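Local coordinates for protein putative aldehyde dehydrogenase (Burkholderia cenocepacia, PDB 4YWE) that probably oxidises aldehydes with NAD or NADP as electron acceptor, as a member of the aldehyde dehydrogenase family, and binds calcium and magnesium ions, at residues G169-L172 with A177-V180; H229-G234 with Y474-L479; L241-A246 with V253-G258. One frame throughout, in Å; residues are numbered along the deposited sequence.

Interaction 1 of 3, residues G169-L172 with A177-V180; sequences GAAL and ACVV
Ala171 and Leu172, near the C-terminal end of helix 160-174, both rest on the sulfur of Cys178, the second residue of strand 177-182, and these three side chains make the close contacts. Ala171 comes first along the helix. Its CB points toward the strand and meets Cys178 SG at 3.8 Å, a plain van der Waals touch between a methyl group and a thiol. The same methyl also packs against Thr151 and His153 of strand 139-155, so it sits where the helix bears on two neighbouring strands at once. The carbonyl oxygen of Ala171 accepts a hydrogen bond from the side-chain amide of Asn176, which ties the last turns of the helix to the short connection ahead of the strand.

Leu172 approaches differently. Its CB does not aim at the strand, but CG lies anti to the carbonyl carbon (chi1 -77°); CD1 continues the extended chain, while the other branch, CD2, turns to Cys178 SG at 3.9 Å. Branch carbon CG stands at the same separation from the sulfur, so leucine flanks the thiol with CG and one methyl together. Cys178 in turn holds SG beside its own backbone N, chi1 -56°, and the sulfur reaches toward the helix between the alanine methyl and the leucine branch. Val168, one helical turn before Leu172, adds to the apolar surroundings of this cysteine.

All three residues are buried, and the strand is hydrogen-bonded through its backbone to Gly149 and Thr151 on one side and to Ala206 and Asn208 on the other. Strand 139-155, helix 160-174 and strand 177-182 form a beta-alpha-beta crossover between parallel neighbours, the building unit of the Rossmann-like nucleotide-binding domain of aldehyde dehydrogenases.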
loop_
_atom_site.group_PDB
_atom_site.type_symbol
_atom_site.label_atom_id
_atom_site.label_comp_id
_atom_site.label_asym_id
_atom_site.label_seq_id
_atom_site.Cartn_x
_atom_site.Cartn_y
_atom_site.Cartn_z
ATOM N N GLY A 169 -1.099 -20.604 9.782
ATOM C CA GLY A 169 -0.791 -19.360 10.464
ATOM C C GLY A 169 -1.329 -18.133 9.752
ATOM O O GLY A 169 -1.839 -17.209 10.387
ATOM N N ALA A 170 -1.217 -18.125 8.428
ATOM C CA ALA A 170 -1.724 -17.018 7.626
ATOM C C ALA A 170 -3.246 -17.068 7.531
ATOM O O ALA A 170 -3.913 -16.034 7.580
ATOM C CB ALA A 170 -1.103 -17.040 6.236
ATOM N N ALA A 171 -3.784 -18.276 7.392
ATOM C CA ALA A 171 -5.226 -18.470 7.280
ATOM C C ALA A 171 -5.937 -18.021 8.552
ATOM O O ALA A 171 -6.968 -17.351 8.497
ATOM C CB ALA A 171 -5.541 -19.930 6.980
ATOM N N LEU A 172 -5.378 -18.394 9.698
ATOM C CA LEU A 172 -5.936 -18.002 10.987
ATOM C C LEU A 172 -5.863 -16.493 11.187
ATOM O O LEU A 172 -6.821 -15.874 11.651
ATOM C CB LEU A 172 -5.208 -18.718 12.127
ATOM C CG LEU A 172 -5.574 -20.185 12.345
ATOM C CD1 LEU A 172 -4.682 -20.807 13.410
ATOM C CD2 LEU A 172 -7.042 -20.307 12.729
ATOM N N ALA A 177 -11.393 -20.233 9.417
ATOM C CA ALA A 177 -11.367 -21.459 10.208
ATOM C C ALA A 177 -10.746 -22.555 9.349
ATOM O O ALA A 177 -10.998 -22.618 8.148
ATOM C CB ALA A 177 -12.762 -21.844 10.665
ATOM N N CYS A 178 -9.936 -23.414 9.959
ATOM C CA CYS A 178 -9.068 -24.295 9.182
ATOM C C CYS A 178 -9.404 -25.780 9.289
ATOM O O CYS A 178 -9.718 -26.286 10.366
ATOM C CB CYS A 178 -7.612 -24.080 9.601
ATOM S SG CYS A 178 -7.062 -22.367 9.461
ATOM N N VAL A 179 -9.330 -26.464 8.152
ATOM C CA VAL A 179 -9.429 -27.917 8.099
ATOM C C VAL A 179 -8.143 -28.446 7.482
ATOM O O VAL A 179 -7.812 -28.111 6.345
ATOM C CB VAL A 179 -10.658 -28.378 7.301
ATOM C CG1 VAL A 179 -10.707 -29.900 7.242
ATOM C CG2 VAL A 179 -11.929 -27.821 7.917
ATOM N N VAL A 180 -7.417 -29.266 8.234
ATOM C CA VAL A 180 -6.086 -29.694 7.819
ATOM C C VAL A 180 -6.008 -31.197 7.569
ATOM O O VAL A 180 -6.396 -32.003 8.414
ATOM C CB VAL A 180 -5.034 -29.281 8.864
ATOM C CG1 VAL A 180 -3.639 -29.687 8.410
ATOM C CG2 VAL A 180 -5.105 -27.784 9.129
#

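Interaction 2 of 3, residues H229-G234 with Y474-L479; sequences HISFTG and YGFTAL
The rings of His229 and Phe476 meet edge to face, with an edge of the imidazole directed at the face of the phenyl ring. Their planes stand at 71° and their centroids lie 5.3 Å apart, so the stack is T-shaped but offset. His229 CD2 is 3.9 Å from Phe476 CE1, with His229 NE2 equally near that carbon. His229 reaches this position because CG is anti to its backbone N (chi1 170°), which swings the imidazole out from strand 229-233 toward Gly475 and Phe476. A second group uses a face of the same imidazole: the carbonyl oxygen of Gly475 hangs over it, displaced toward the rim, with His229 CE1 3.4 Å from Gly475 O. That oxygen accepts a hydrogen bond from NE2 of His148, whose ring also stacks on His229. A water adds a weak bridge, accepting from His229 ND1 at 2.9 Å and donating over a long distance to Gly475 O.

Strand 229-233 belongs to the mixed sheet of the Rossmann-like domain, where it lies beside strands 139-155 and 253-256. Gly475 and Phe476 lie in the link between helix 472-475 and strand 477-485, which pairs antiparallel with strand 139-155; the contact thus brings the C-terminal part of the chain back to the sheet, 240 residues on in sequence.

Two residues along the strand from His229, Ser231 meets the far end of the phenyl ring, Ser231 CB lying 4.0 Å from Phe476 CZ. Its CB and OG both lie against that carbon, while the hydroxyl is hydrogen-bonded to the Glu467 carboxylate and to Ser167 OG. The ring of Phe476 is further packed by Ala170 and Ala171 of helix 160-174, and the side chain of Ser231 lies about 6 Å from that of Glu256, the predicted active-site glutamate.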
loop_
_atom_site.group_PDB
_atom_site.type_symbol
_atom_site.label_atom_id
_atom_site.label_comp_id
_atom_site.label_asym_id
_atom_site.label_seq_id
_atom_site.Cartn_x
_atom_site.Cartn_y
_atom_site.Cartn_z
ATOM N N HIS A 229 -11.603 -22.247 0.223
ATOM C CA HIS A 229 -10.269 -22.049 -0.341
ATOM C C HIS A 229 -9.342 -23.173 0.099
ATOM O O HIS A 229 -9.418 -23.643 1.234
ATOM C CB HIS A 229 -9.698 -20.692 0.081
ATOM C CG HIS A 229 -8.252 -20.510 -0.262
ATOM N ND1 HIS A 229 -7.831 -19.994 -1.470
ATOM C CD2 HIS A 229 -7.128 -20.778 0.444
ATOM C CE1 HIS A 229 -6.512 -19.952 -1.492
ATOM N NE2 HIS A 229 -6.060 -20.422 -0.343
ATOM N N ILE A 230 -8.467 -23.604 -0.803
ATOM C CA ILE A 230 -7.558 -24.701 -0.503
ATOM C C ILE A 230 -6.108 -24.270 -0.667
ATOM O O ILE A 230 -5.732 -23.680 -1.682
ATOM C CB ILE A 230 -7.857 -25.929 -1.386
ATOM C CG1 ILE A 230 -9.287 -26.420 -1.155
ATOM C CG2 ILE A 230 -6.860 -27.045 -1.102
ATOM C CD1 ILE A 230 -9.657 -27.631 -1.983
ATOM N N SER A 231 -5.298 -24.569 0.342
ATOM C CA SER A 231 -3.861 -24.343 0.273
ATOM C C SER A 231 -3.142 -25.676 0.104
ATOM O O SER A 231 -3.065 -26.472 1.041
ATOM C CB SER A 231 -3.366 -23.621 1.526
ATOM O OG SER A 231 -1.955 -23.491 1.515
ATOM N N PHE A 232 -2.622 -25.921 -1.095
ATOM C CA PHE A 232 -1.979 -27.196 -1.390
ATOM C C PHE A 232 -0.464 -27.074 -1.506
ATOM O O PHE A 232 0.054 -26.127 -2.098
ATOM C CB PHE A 232 -2.544 -27.799 -2.681
ATOM C CG PHE A 232 -1.907 -29.109 -3.067
ATOM C CD1 PHE A 232 -2.414 -30.305 -2.588
ATOM C CD2 PHE A 232 -0.802 -29.143 -3.904
ATOM C CE1 PHE A 232 -1.831 -31.510 -2.936
ATOM C CE2 PHE A 232 -0.214 -30.342 -4.254
ATOM C CZ PHE A 232 -0.730 -31.529 -3.774
ATOM N N THR A 233 0.235 -28.056 -0.946
ATOM C CA THR A 233 1.677 -28.179 -1.107
ATOM C C THR A 233 2.042 -29.643 -1.313
ATOM O O THR A 233 1.867 -30.465 -0.414
ATOM C CB THR A 233 2.446 -27.629 0.107
ATOM O OG1 THR A 233 2.112 -26.251 0.306
ATOM C CG2 THR A 233 3.943 -27.758 -0.116
ATOM N N GLY A 234 2.542 -29.968 -2.501
ATOM C CA GLY A 234 2.908 -31.335 -2.819
ATOM C C GLY A 234 3.345 -31.524 -4.257
ATOM O O GLY A 234 3.757 -30.572 -4.918
ATOM N N TYR A 474 -3.274 -11.969 1.401
ATOM C CA TYR A 474 -4.133 -11.611 0.273
ATOM C C TYR A 474 -4.709 -12.856 -0.393
ATOM O O TYR A 474 -5.788 -12.814 -0.984
ATOM C CB TYR A 474 -3.365 -10.773 -0.749
ATOM C CG TYR A 474 -2.816 -9.486 -0.181
ATOM C CD1 TYR A 474 -3.661 -8.433 0.147
ATOM C CD2 TYR A 474 -1.452 -9.321 0.028
ATOM C CE1 TYR A 474 -3.163 -7.254 0.672
ATOM C CE2 TYR A 474 -0.946 -8.146 0.549
ATOM C CZ TYR A 474 -1.806 -7.116 0.869
ATOM O OH TYR A 474 -1.303 -5.946 1.389
ATOM N N GLY A 475 -3.981 -13.963 -0.299
ATOM C CA GLY A 475 -4.452 -15.226 -0.834
ATOM C C GLY A 475 -5.467 -15.897 0.072
ATOM O O GLY A 475 -6.233 -16.754 -0.368
ATOM N N PHE A 476 -5.472 -15.504 1.343
ATOM C CA PHE A 476 -6.387 -16.089 2.319
ATOM C C PHE A 476 -7.562 -15.164 2.628
ATOM O O PHE A 476 -8.331 -15.415 3.558
ATOM C CB PHE A 476 -5.644 -16.442 3.609
ATOM C CG PHE A 476 -4.817 -17.692 3.505
ATOM C CD1 PHE A 476 -5.426 -18.933 3.428
ATOM C CD2 PHE A 476 -3.433 -17.628 3.488
ATOM C CE1 PHE A 476 -4.672 -20.087 3.333
ATOM C CE2 PHE A 476 -2.674 -18.779 3.393
ATOM C CZ PHE A 476 -3.293 -20.009 3.316
ATOM N N THR A 477 -7.693 -14.095 1.850
ATOM C CA THR A 477 -8.859 -13.225 1.944
ATOM C C THR A 477 -9.448 -12.976 0.560
ATOM O O THR A 477 -8.842 -13.323 -0.453
ATOM C CB THR A 477 -8.529 -11.862 2.606
ATOM O OG1 THR A 477 -7.523 -11.180 1.846
ATOM C CG2 THR A 477 -8.047 -12.057 4.040
ATOM N N ALA A 478 -10.641 -12.389 0.530
ATOM C CA ALA A 478 -11.287 -12.003 -0.720
ATOM C C ALA A 478 -11.791 -10.571 -0.610
ATOM O O ALA A 478 -12.402 -10.196 0.390
ATOM C CB ALA A 478 -12.425 -12.946 -1.052
ATOM N N LEU A 479 -11.536 -9.772 -1.641
ATOM C CA LEU A 479 -11.866 -8.354 -1.594
ATOM C C LEU A 479 -13.354 -8.107 -1.820
ATOM O O LEU A 479 -13.945 -8.602 -2.782
ATOM C CB LEU A 479 -11.050 -7.579 -2.631
ATOM C CG LEU A 479 -11.059 -6.057 -2.472
ATOM C CD1 LEU A 479 -10.282 -5.650 -1.230
ATOM C CD2 LEU A 479 -10.501 -5.369 -3.708
HETATM O O HOH W 1 -7.805 -17.750 -3.296
#

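Interaction 3 of 3, residues L241-A246 with V253-G258; sequences LVTQMA and VTLELG
Thr243 OG1 is gripped by a water and by a backbone carbonyl at once. The water donates to Thr243 OG1 at 2.8 Å and also to Val253 O at 2.9 Å, bridging helix 236-246 to the start of strand 253-256, while the hydroxyl is bonded to Gly239 O one helical turn back. With OG1 beside its own backbone N (chi1 -62°), the threonine can serve that carbonyl and still reach the strand. The same oxygen touches the end of Leu255: Thr243 OG1 faces the fork of this leucine, equally far from Leu255 CD1 and Leu255 CD2, 3.6 Å. The two side chains cross at about a right angle, so the leucine presents its forked tip to the hydroxyl.

Helix and strand run antiparallel; the axes of these short segments approach to 9.0 Å at an angle of 179°, as in a crossover that joins two parallel strands. They are the last two elements of the beta-alpha-beta unit made by strand 229-233, helix 236-246 and strand 253-256 in the Rossmann-like domain, and the strand carries Glu256, the predicted active-site glutamate.

Apolar packing centres on Val253, which points its two methyls at the helix. CG2 of Val253 meets Ala246 CB at 3.6 Å, a close methyl-to-methyl contact, and CG1 of Val253 faces Val242 CG1 at a looser 4.2 Å. Val242 and Ala246, spaced one turn apart, thereby span the valine, and they pack also on Phe232 and Ile230 of the neighbouring strand. The second subunit also reaches this place: its Ala247 packs on Thr243, and its His250 on Leu255 and Leu257.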
loop_
_atom_site.group_PDB
_atom_site.type_symbol
_atom_site.label_atom_id
_atom_site.label_comp_id
_atom_site.label_asym_id
_atom_site.label_seq_id
_atom_site.Cartn_x
_atom_site.Cartn_y
_atom_site.Cartn_z
ATOM N N LEU A 241 -4.779 -32.830 -9.642
ATOM C CA LEU A 241 -6.001 -33.512 -9.228
ATOM C C LEU A 241 -6.811 -32.684 -8.233
ATOM O O LEU A 241 -8.027 -32.562 -8.363
ATOM C CB LEU A 241 -5.672 -34.877 -8.613
ATOM C CG LEU A 241 -5.710 -36.102 -9.532
ATOM C CD1 LEU A 241 -4.710 -35.974 -10.668
ATOM C CD2 LEU A 241 -5.458 -37.372 -8.734
ATOM N N VAL A 242 -6.126 -32.119 -7.243
ATOM C CA VAL A 242 -6.778 -31.320 -6.210
ATOM C C VAL A 242 -7.456 -30.101 -6.828
ATOM O O VAL A 242 -8.580 -29.754 -6.464
ATOM C CB VAL A 242 -5.771 -30.899 -5.120
ATOM C CG1 VAL A 242 -6.395 -29.884 -4.171
ATOM C CG2 VAL A 242 -5.279 -32.119 -4.355
ATOM N N THR A 243 -6.771 -29.464 -7.773
ATOM C CA THR A 243 -7.323 -28.312 -8.476
ATOM C C THR A 243 -8.591 -28.703 -9.228
ATOM O O THR A 243 -9.618 -28.028 -9.133
ATOM C CB THR A 243 -6.308 -27.712 -9.469
ATOM O OG1 THR A 243 -5.152 -27.252 -8.759
ATOM C CG2 THR A 243 -6.926 -26.546 -10.228
ATOM N N GLN A 244 -8.513 -29.805 -9.965
ATOM C CA GLN A 244 -9.636 -30.273 -10.765
ATOM C C GLN A 244 -10.798 -30.734 -9.886
ATOM O O GLN A 244 -11.961 -30.543 -10.238
ATOM C CB GLN A 244 -9.185 -31.398 -11.698
ATOM C CG GLN A 244 -8.225 -30.931 -12.786
ATOM C CD GLN A 244 -7.612 -32.077 -13.566
ATOM O OE1 GLN A 244 -7.615 -33.223 -13.116
ATOM N NE2 GLN A 244 -7.082 -31.772 -14.746
ATOM N N MET A 245 -10.482 -31.333 -8.741
ATOM C CA MET A 245 -11.515 -31.764 -7.804
ATOM C C MET A 245 -12.242 -30.565 -7.203
ATOM O O MET A 245 -13.467 -30.568 -7.082
ATOM C CB MET A 245 -10.918 -32.622 -6.685
ATOM C CG MET A 245 -10.580 -34.048 -7.095
ATOM S SD MET A 245 -9.960 -35.026 -5.713
ATOM C CE MET A 245 -9.462 -36.528 -6.552
ATOM N N ALA A 246 -11.479 -29.544 -6.829
ATOM C CA ALA A 246 -12.044 -28.357 -6.197
ATOM C C ALA A 246 -12.782 -27.485 -7.208
ATOM O O ALA A 246 -13.627 -26.670 -6.836
ATOM C CB ALA A 246 -10.952 -27.558 -5.510
ATOM N N VAL A 253 -7.631 -22.803 -5.553
ATOM C CA VAL A 253 -6.568 -23.609 -4.963
ATOM C C VAL A 253 -5.214 -22.945 -5.162
ATOM O O VAL A 253 -4.852 -22.574 -6.279
ATOM C CB VAL A 253 -6.550 -25.033 -5.555
ATOM C CG1 VAL A 253 -5.422 -25.851 -4.942
ATOM C CG2 VAL A 253 -7.884 -25.720 -5.339
ATOM N N THR A 254 -4.467 -22.795 -4.075
ATOM C CA THR A 254 -3.088 -22.333 -4.163
ATOM C C THR A 254 -2.172 -23.544 -4.309
ATOM O O THR A 254 -2.261 -24.494 -3.531
ATOM C CB THR A 254 -2.683 -21.507 -2.931
ATOM O OG1 THR A 254 -3.431 -20.286 -2.914
ATOM C CG2 THR A 254 -1.197 -21.182 -2.968
ATOM N N LEU A 255 -1.303 -23.514 -5.315
ATOM C CA LEU A 255 -0.427 -24.645 -5.600
ATOM C C LEU A 255 1.032 -24.342 -5.284
ATOM O O LEU A 255 1.677 -23.554 -5.977
ATOM C CB LEU A 255 -0.555 -25.064 -7.067
ATOM C CG LEU A 255 -1.893 -25.647 -7.525
ATOM C CD1 LEU A 255 -1.828 -26.018 -8.994
ATOM C CD2 LEU A 255 -2.267 -26.856 -6.683
ATOM N N GLU A 256 1.548 -24.979 -4.238
ATOM C CA GLU A 256 2.969 -24.904 -3.912
ATOM C C GLU A 256 3.635 -26.226 -4.266
ATOM O O GLU A 256 3.731 -27.127 -3.434
ATOM C CB GLU A 256 3.174 -24.578 -2.431
ATOM C CG GLU A 256 2.695 -23.195 -2.024
ATOM C CD GLU A 256 3.673 -22.098 -2.402
ATOM O OE1 GLU A 256 4.778 -22.418 -2.887
ATOM O OE2 GLU A 256 3.335 -20.911 -2.211
ATOM N N LEU A 257 4.094 -26.340 -5.507
ATOM C CA LEU A 257 4.588 -27.612 -6.021
ATOM C C LEU A 257 6.107 -27.722 -5.938
ATOM O O LEU A 257 6.761 -26.936 -5.251
ATOM C CB LEU A 257 4.117 -27.804 -7.463
ATOM C CG LEU A 257 2.629 -27.507 -7.676
ATOM C CD1 LEU A 257 2.238 -27.691 -9.132
ATOM C CD2 LEU A 257 1.765 -28.377 -6.770
ATOM N N GLY A 258 6.663 -28.707 -6.639
ATOM C CA GLY A 258 8.092 -28.953 -6.608
ATOM C C GLY A 258 8.891 -28.010 -7.486
ATOM O O GLY A 258 8.349 -27.062 -8.052
HETATM O O HOH W 2 -5.140 -24.436 -8.465
#

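The three contacts share one mixed sheet of the Rossmann-like domain: interactions 1 and 3 each join a helix to a strand of it, while interaction 2 brings in the C-terminal part of the chain. Interaction 1 comes first in sequence; interaction 2 spans a long excursion, within which interaction 3 forms. Interactions 1 and 2, with centres about 10 Å apart, touch where Ala170 and Ala171 pack on Phe476. Interactions 2 and 3, centres about 11 Å apart, join through neighbouring strands 229-233 and 253-256, probably by backbone hydrogen bonds; both also meet the second subunit, interaction 2 through Ala478 and Leu479, interaction 3 through both segments. Centres of interactions 1 and 3 are about 17 Å apart, without touching.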